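Local coordinates for odorant binding protein OBP69a (Ceratitis capitata, PDB 6HHE) that probably binds small odorant molecules as a secreted, predominantly helical member of the pheromone-binding and general odorant-binding protein family, at residues Phe101-Thr104 with Glu105-Lys109; Lys45-Ile48 with His49-Asp53; Leu28-Glu31 with Ala32-Gly36. One frame throughout, in Å; residues are numbered along the deposited sequence.

How the contacts relate
Each contact joins neighbouring turns within its own helix (96-110, 42-55 and 26-35), and together they illustrate how short-range packing is carried into a tertiary core. Contact 2 touches both of the others. Towards contact 1, centred about 12 Å away, Ile48 CG2 packs 3.3 Å from Thr104 OG1, a hydroxyl hydrogen-bonded to Ala100 O, and Lys45, salt-bridged to Glu98, is the cation-pi partner of Phe101. Towards contact 3, centre to centre about 17 Å, the rings of Phe47 and Phe29 meet edge-to-face. Contacts 1 and 3 do not touch. Contact 1 packs on helices 78-88 and 112-121, which supply Ile80, Glu83 and Ile114 to the pocket holding 2-(2-methoxyethoxy)ethanol.

Contact 1 of 3, residues Phe101-Thr104 with Glu105-Lys109; sequences FLTT and ECYIK
Two first torsions align Thr103 with Tyr107: the threonine methyl CG2 stands anti to its backbone N, while the tyrosine CG is anti to its carbonyl carbon (chi1 -66°), and the two side chains run alongside each other in the same direction. CG2 thereby sits over the ring face in a CH-pi contact, 4.0 Å from the centroid of the Tyr107 ring and 29° off its normal. Thr103 O also lies above that ring, near its rim, while accepting the backbone bond from Tyr107 N at 2.9 Å. The Thr103 hydroxyl is engaged by Thr99 O and Gln91 N.

Two residues earlier, Glu105 CG passes over a face of the Phe101 ring. The carboxylate is turned 41° from that ring; its OE2 is 3.5 Å from Phe101 CE2, and its OE1 an equal 3.5 Å from Leu102 CD2. Ile108 folds CG1 to 3.3 Å from Thr104 O. Because the Tyr107 ring also meets Leu84, Cys88 and Leu115, an alanine here would probably leave the Thr103 methyl without its aromatic partner and open a gap between three helices. Such i to i+4 packing is typical of any alpha-helix; the Cys106-Cys88 tie to helix 78-88 belongs to the three-disulfide insect odorant-binding fold.

Contact 2 of 3, residues Lys45-Ile48 with His49-Asp53; sequences KCFI and HCVLD
The packing of Val51 on Phe47 belongs to helix 42-55, the helix that contributes two of the six disulfide cysteines of the insect odorant-binding fold. Val51 places CG2 over one face of the Phe47 ring, off centre toward the rim, in a CH-pi contact 3.9 Å from the ring centroid. With the phenylalanine CG anti to its backbone N (chi1 173°), the ring stands out from the helix, and Val51 CG2, set beside its own N, reaches back over it, 3.7 Å from Phe47 CZ. The same buried ring packs on Cys18, Ile19 and Thr22, joining helix 42-55 to helix 10-22, with Val51 on one of its faces.

On another side of the helix, Cys46 O takes the amide of Cys50 at 2.8 Å and a second proton from a water, longer at 3.2 Å. That water also lies 2.8 Å from His49 ND1, linking the imidazole to the backbone of the preceding turn. Ile48 CG2 and Leu52 CD1 make a looser apolar contact at 4.5 Å. One helical turn separates Cys46, bonded to Cys97, from Cys50, bonded to Cys18; this spacing of three residues between the second and third cysteines is part of the six-cysteine signature of classical insect odorant-binding proteins.

Contact 3 of 3, residues Leu28-Glu31 with Ala32-Gly36; sequences LFIE and AQETG
Leu28 O receives the amide of Ala32 at 3.0 Å as helix 26-35 enters its final turns, before a C-terminal end at which Gly36 leaves the helix with a positive phi of 73°. Next comes Phe29, whose carbonyl accepts Gln33 N while the glutamine CG rests 3.3 Å from Phe29 O; the aromatic ring itself turns to Phe47 of helix 42-55 and to Leu44. At Ile30 the side chain runs alongside that of Glu34, the methyl CG2 lying 3.5 Å from Glu34 CD and about equally far from both carboxylate oxygens, so that on this exposed surface the methyl lies against the carboxylate itself. Glu31 bends at chi2 (89°), which brings its carboxylate over to the methyl of Thr35, with Glu31 OE2 3.4 Å from Thr35 CG2. A water joins Glu31 OE2 and Thr35 OG1 through weak bonds.

The backbone oxygen of Glu31 is gripped twice by the same residue. Thr35 keeps OG1 between its backbone N and carbonyl carbon (chi1 69°), turned back along the helix; the hydroxyl also engages Lys37 N beyond the helix end. Thr35 OG1 reaches Glu31 O at 2.7 Å and Thr35 N reaches it at 3.0 Å, from opposite faces of the carbonyl plane.

Contact 1 of 3, residues Phe101-Thr104 with Glu105-Lys109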
loop_
_atom_site.group_PDB
_atom_site.type_symbol
_atom_site.label_atom_id
_atom_site.label_comp_id
_atom_site.label_asym_id
_atom_site.label_seq_id
_atom_site.Cartn_x
_atom_site.Cartn_y
_atom_site.Cartn_z
ATOM N N PHE A 101 1.430 -3.360 -6.212
ATOM C CA PHE A 101 2.871 -3.316 -5.974
ATOM C C PHE A 101 3.518 -2.191 -6.743
ATOM O O PHE A 101 4.285 -1.402 -6.159
ATOM C CB PHE A 101 3.495 -4.646 -6.384
ATOM C CG PHE A 101 4.952 -4.802 -6.017
ATOM C CD1 PHE A 101 5.312 -5.168 -4.731
ATOM C CD2 PHE A 101 5.927 -4.655 -6.976
ATOM C CE1 PHE A 101 6.673 -5.411 -4.408
ATOM C CE2 PHE A 101 7.275 -4.847 -6.653
ATOM C CZ PHE A 101 7.629 -5.205 -5.378
ATOM N N LEU A 102 3.238 -2.110 -8.050
ATOM C CA LEU A 102 3.832 -1.051 -8.878
ATOM C C LEU A 102 3.406 0.332 -8.398
ATOM O O LEU A 102 4.223 1.269 -8.387
ATOM C CB LEU A 102 3.424 -1.258 -10.335
ATOM C CG LEU A 102 3.993 -2.520 -10.975
ATOM C CD1 LEU A 102 3.263 -2.719 -12.299
ATOM C CD2 LEU A 102 5.493 -2.401 -11.151
ATOM N N THR A 103 2.124 0.485 -8.019
ATOM C CA THR A 103 1.660 1.779 -7.540
ATOM C C THR A 103 2.357 2.125 -6.237
ATOM O O THR A 103 2.796 3.269 -6.049
ATOM C CB THR A 103 0.136 1.775 -7.391
ATOM O OG1 THR A 103 -0.438 1.440 -8.677
ATOM C CG2 THR A 103 -0.382 3.145 -6.978
ATOM N N THR A 104 2.559 1.129 -5.356
ATOM C CA THR A 104 3.213 1.403 -4.078
ATOM C C THR A 104 4.699 1.697 -4.269
ATOM O O THR A 104 5.242 2.539 -3.530
ATOM C CB THR A 104 2.989 0.234 -3.115
ATOM O OG1 THR A 104 1.595 0.142 -2.833
ATOM C CG2 THR A 104 3.729 0.465 -1.815
ATOM N N GLU A 105 5.323 1.077 -5.278
ATOM C CA GLU A 105 6.698 1.444 -5.607
ATOM C C GLU A 105 6.769 2.911 -5.965
ATOM O O GLU A 105 7.713 3.620 -5.550
ATOM C CB GLU A 105 7.231 0.599 -6.760
ATOM C CG GLU A 105 7.650 -0.764 -6.308
ATOM C CD GLU A 105 8.291 -1.557 -7.414
ATOM O OE1 GLU A 105 7.706 -1.622 -8.518
ATOM O OE2 GLU A 105 9.392 -2.092 -7.179
ATOM N N CYS A 106 5.785 3.403 -6.731
ATOM C CA CYS A 106 5.739 4.824 -7.063
ATOM C C CYS A 106 5.531 5.673 -5.799
ATOM O O CYS A 106 6.201 6.703 -5.606
ATOM C CB CYS A 106 4.661 5.048 -8.101
ATOM S SG CYS A 106 4.537 6.810 -8.572
ATOM N N TYR A 107 4.626 5.255 -4.910
ATOM C CA TYR A 107 4.430 5.997 -3.652
ATOM C C TYR A 107 5.711 6.105 -2.849
ATOM O O TYR A 107 5.989 7.164 -2.273
ATOM C CB TYR A 107 3.378 5.312 -2.787
ATOM C CG TYR A 107 1.970 5.294 -3.298
ATOM C CD1 TYR A 107 1.485 6.198 -4.265
ATOM C CD2 TYR A 107 1.089 4.382 -2.744
ATOM C CE1 TYR A 107 0.144 6.155 -4.645
ATOM C CE2 TYR A 107 -0.261 4.305 -3.161
ATOM C CZ TYR A 107 -0.709 5.213 -4.083
ATOM O OH TYR A 107 -2.040 5.079 -4.433
ATOM N N ILE A 108 6.503 5.030 -2.798
ATOM C CA ILE A 108 7.723 5.007 -1.991
ATOM C C ILE A 108 8.741 5.977 -2.564
ATOM O O ILE A 108 9.439 6.684 -1.807
ATOM C CB ILE A 108 8.242 3.573 -1.970
ATOM C CG1 ILE A 108 7.395 2.700 -1.036
ATOM C CG2 ILE A 108 9.745 3.546 -1.541
ATOM C CD1 ILE A 108 7.590 1.182 -1.256
ATOM N N LYS A 109 8.814 6.053 -3.906
ATOM C CA LYS A 109 9.708 7.021 -4.557
ATOM C C LYS A 109 9.246 8.450 -4.320
ATOM O O LYS A 109 10.084 9.362 -4.161
ATOM C CB LYS A 109 9.790 6.776 -6.072
ATOM C CG LYS A 109 10.582 5.540 -6.457
ATOM C CD LYS A 109 10.692 5.404 -7.969
ATOM C CE LYS A 109 11.404 4.112 -8.342
ATOM N NZ LYS A 109 10.704 2.934 -7.754
#

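Contact 2 of 3, residues Lys45-Ile48 with His49-Asp53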
loop_
_atom_site.group_PDB
_atom_site.type_symbol
_atom_site.label_atom_id
_atom_site.label_comp_id
_atom_site.label_asym_id
_atom_site.label_seq_id
_atom_site.Cartn_x
_atom_site.Cartn_y
_atom_site.Cartn_z
ATOM N N LYS A 45 3.129 -8.625 -2.697
ATOM C CA LYS A 45 2.291 -7.868 -3.621
ATOM C C LYS A 45 0.828 -8.033 -3.242
ATOM O O LYS A 45 0.057 -7.059 -3.231
ATOM C CB LYS A 45 2.516 -8.360 -5.067
ATOM C CG LYS A 45 3.962 -8.300 -5.533
ATOM C CD LYS A 45 4.028 -8.594 -7.038
ATOM C CE LYS A 45 5.458 -8.590 -7.394
ATOM N NZ LYS A 45 5.538 -9.160 -8.797
ATOM N N CYS A 46 0.429 -9.252 -2.927
ATOM C CA CYS A 46 -0.974 -9.483 -2.622
ATOM C C CYS A 46 -1.363 -8.948 -1.258
ATOM O O CYS A 46 -2.512 -8.527 -1.105
ATOM C CB CYS A 46 -1.302 -10.946 -2.722
ATOM S SG CYS A 46 -1.280 -11.543 -4.436
ATOM N N PHE A 47 -0.456 -8.956 -0.283
ATOM C CA PHE A 47 -0.725 -8.251 0.972
ATOM C C PHE A 47 -1.023 -6.789 0.713
ATOM O O PHE A 47 -1.945 -6.221 1.300
ATOM C CB PHE A 47 0.467 -8.400 1.917
ATOM C CG PHE A 47 0.349 -7.577 3.148
ATOM C CD1 PHE A 47 -0.407 -8.042 4.213
ATOM C CD2 PHE A 47 0.987 -6.349 3.239
ATOM C CE1 PHE A 47 -0.542 -7.228 5.353
ATOM C CE2 PHE A 47 0.846 -5.516 4.369
ATOM C CZ PHE A 47 0.082 -5.991 5.432
ATOM N N ILE A 48 -0.185 -6.125 -0.093
ATOM C CA ILE A 48 -0.391 -4.709 -0.369
ATOM C C ILE A 48 -1.731 -4.503 -1.060
ATOM O O ILE A 48 -2.512 -3.626 -0.663
ATOM C CB ILE A 48 0.782 -4.160 -1.211
ATOM C CG1 ILE A 48 2.072 -4.295 -0.426
ATOM C CG2 ILE A 48 0.507 -2.710 -1.559
ATOM C CD1 ILE A 48 3.287 -3.909 -1.197
ATOM N N HIS A 49 -2.072 -5.368 -2.023
ATOM C CA HIS A 49 -3.393 -5.273 -2.629
ATOM C C HIS A 49 -4.501 -5.441 -1.595
ATOM O O HIS A 49 -5.484 -4.697 -1.618
ATOM C CB HIS A 49 -3.545 -6.313 -3.733
ATOM C CG HIS A 49 -4.896 -6.320 -4.343
ATOM N ND1 HIS A 49 -5.919 -7.110 -3.862
ATOM C CD2 HIS A 49 -5.419 -5.582 -5.347
ATOM C CE1 HIS A 49 -7.017 -6.864 -4.559
ATOM N NE2 HIS A 49 -6.735 -5.962 -5.481
ATOM N N CYS A 50 -4.334 -6.393 -0.679
ATOM C CA CYS A 50 -5.331 -6.681 0.363
ATOM C C CYS A 50 -5.588 -5.448 1.204
ATOM O O CYS A 50 -6.753 -5.121 1.495
ATOM C CB CYS A 50 -4.797 -7.842 1.211
ATOM S SG CYS A 50 -6.011 -8.414 2.530
ATOM N N VAL A 51 -4.519 -4.765 1.607
ATOM C CA VAL A 51 -4.653 -3.569 2.432
ATOM C C VAL A 51 -5.388 -2.486 1.663
ATOM O O VAL A 51 -6.358 -1.910 2.172
ATOM C CB VAL A 51 -3.283 -3.101 2.920
ATOM C CG1 VAL A 51 -3.372 -1.710 3.600
ATOM C CG2 VAL A 51 -2.660 -4.146 3.862
ATOM N N LEU A 52 -4.972 -2.210 0.427
ATOM C CA LEU A 52 -5.655 -1.194 -0.379
ATOM C C LEU A 52 -7.128 -1.523 -0.554
ATOM O O LEU A 52 -7.992 -0.629 -0.513
ATOM C CB LEU A 52 -4.992 -1.067 -1.755
ATOM C CG LEU A 52 -3.600 -0.486 -1.717
ATOM C CD1 LEU A 52 -3.057 -0.488 -3.149
ATOM C CD2 LEU A 52 -3.528 0.943 -1.166
ATOM N N ASP A 53 -7.438 -2.799 -0.755
ATOM C CA ASP A 53 -8.815 -3.204 -0.990
ATOM C C ASP A 53 -9.649 -3.048 0.272
ATOM O O ASP A 53 -10.790 -2.573 0.202
ATOM C CB ASP A 53 -8.834 -4.643 -1.498
ATOM C CG ASP A 53 -10.248 -5.169 -1.667
ATOM O OD1 ASP A 53 -10.885 -4.838 -2.685
ATOM O OD2 ASP A 53 -10.723 -5.884 -0.770
HETATM O O HOH W 1 -5.366 -9.422 -2.342
#

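Contact 3 of 3, residues Leu28-Glu31 with Ala32-Gly36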
loop_
_atom_site.group_PDB
_atom_site.type_symbol
_atom_site.label_atom_id
_atom_site.label_comp_id
_atom_site.label_asym_id
_atom_site.label_seq_id
_atom_site.Cartn_x
_atom_site.Cartn_y
_atom_site.Cartn_z
ATOM N N LEU A 28 9.631 -11.061 4.789
ATOM C CA LEU A 28 9.447 -10.154 3.661
ATOM C C LEU A 28 9.364 -8.710 4.119
ATOM O O LEU A 28 9.919 -7.816 3.467
ATOM C CB LEU A 28 8.220 -10.520 2.841
ATOM C CG LEU A 28 8.275 -11.923 2.234
ATOM C CD1 LEU A 28 7.021 -12.275 1.495
ATOM C CD2 LEU A 28 9.483 -12.032 1.304
ATOM N N PHE A 29 8.657 -8.459 5.217
ATOM C CA PHE A 29 8.600 -7.098 5.749
ATOM C C PHE A 29 9.965 -6.643 6.251
ATOM O O PHE A 29 10.401 -5.506 5.984
ATOM C CB PHE A 29 7.570 -7.037 6.879
ATOM C CG PHE A 29 6.120 -7.212 6.436
ATOM C CD1 PHE A 29 5.571 -6.489 5.385
ATOM C CD2 PHE A 29 5.295 -8.099 7.130
ATOM C CE1 PHE A 29 4.189 -6.663 5.031
ATOM C CE2 PHE A 29 3.934 -8.259 6.786
ATOM C CZ PHE A 29 3.394 -7.563 5.736
ATOM N N ILE A 30 10.689 -7.528 6.945
ATOM C CA ILE A 30 12.029 -7.179 7.413
ATOM C C ILE A 30 12.933 -6.876 6.232
ATOM O O ILE A 30 13.689 -5.894 6.243
ATOM C CB ILE A 30 12.593 -8.309 8.281
ATOM C CG1 ILE A 30 11.827 -8.387 9.602
ATOM C CG2 ILE A 30 14.085 -8.093 8.508
ATOM C CD1 ILE A 30 12.097 -9.677 10.382
ATOM N N GLU A 31 12.854 -7.695 5.177
ATOM C CA GLU A 31 13.707 -7.450 4.012
ATOM C C GLU A 31 13.415 -6.094 3.385
ATOM O O GLU A 31 14.343 -5.361 3.035
ATOM C CB GLU A 31 13.522 -8.553 2.979
ATOM C CG GLU A 31 14.210 -8.219 1.669
ATOM C CD GLU A 31 15.649 -8.684 1.638
ATOM O OE1 GLU A 31 16.097 -9.259 2.656
ATOM O OE2 GLU A 31 16.326 -8.486 0.598
ATOM N N ALA A 32 12.137 -5.738 3.237
ATOM C CA ALA A 32 11.788 -4.423 2.689
ATOM C C ALA A 32 12.349 -3.308 3.543
ATOM O O ALA A 32 12.909 -2.340 3.026
ATOM C CB ALA A 32 10.260 -4.301 2.622
ATOM N N GLN A 33 12.212 -3.430 4.861
ATOM C CA GLN A 33 12.669 -2.353 5.735
ATOM C C GLN A 33 14.186 -2.259 5.769
ATOM O O GLN A 33 14.746 -1.151 5.712
ATOM C CB GLN A 33 12.086 -2.569 7.113
ATOM C CG GLN A 33 10.603 -2.433 7.108
ATOM C CD GLN A 33 10.036 -2.567 8.485
ATOM O OE1 GLN A 33 9.327 -1.682 8.959
ATOM N NE2 GLN A 33 10.346 -3.672 9.147
ATOM N N GLU A 34 14.873 -3.398 5.859
ATOM C CA GLU A 34 16.319 -3.402 6.036
ATOM C C GLU A 34 17.028 -3.027 4.757
ATOM O O GLU A 34 18.106 -2.413 4.815
ATOM C CB GLU A 34 16.776 -4.786 6.513
ATOM C CG GLU A 34 16.415 -5.121 7.969
ATOM C CD GLU A 34 17.111 -6.395 8.466
ATOM O OE1 GLU A 34 17.225 -6.572 9.701
ATOM O OE2 GLU A 34 17.546 -7.219 7.625
ATOM N N THR A 35 16.445 -3.349 3.599
ATOM C CA THR A 35 17.082 -3.065 2.315
ATOM C C THR A 35 16.581 -1.799 1.641
ATOM O O THR A 35 17.274 -1.270 0.764
ATOM C CB THR A 35 16.929 -4.211 1.290
ATOM O OG1 THR A 35 15.565 -4.320 0.860
ATOM C CG2 THR A 35 17.433 -5.529 1.828
ATOM N N GLY A 36 15.422 -1.287 2.026
ATOM C CA GLY A 36 14.843 -0.177 1.307
ATOM C C GLY A 36 14.260 -0.515 -0.042
ATOM O O GLY A 36 13.855 0.399 -0.777
HETATM O O HOH W 2 14.671 -6.534 -1.521
#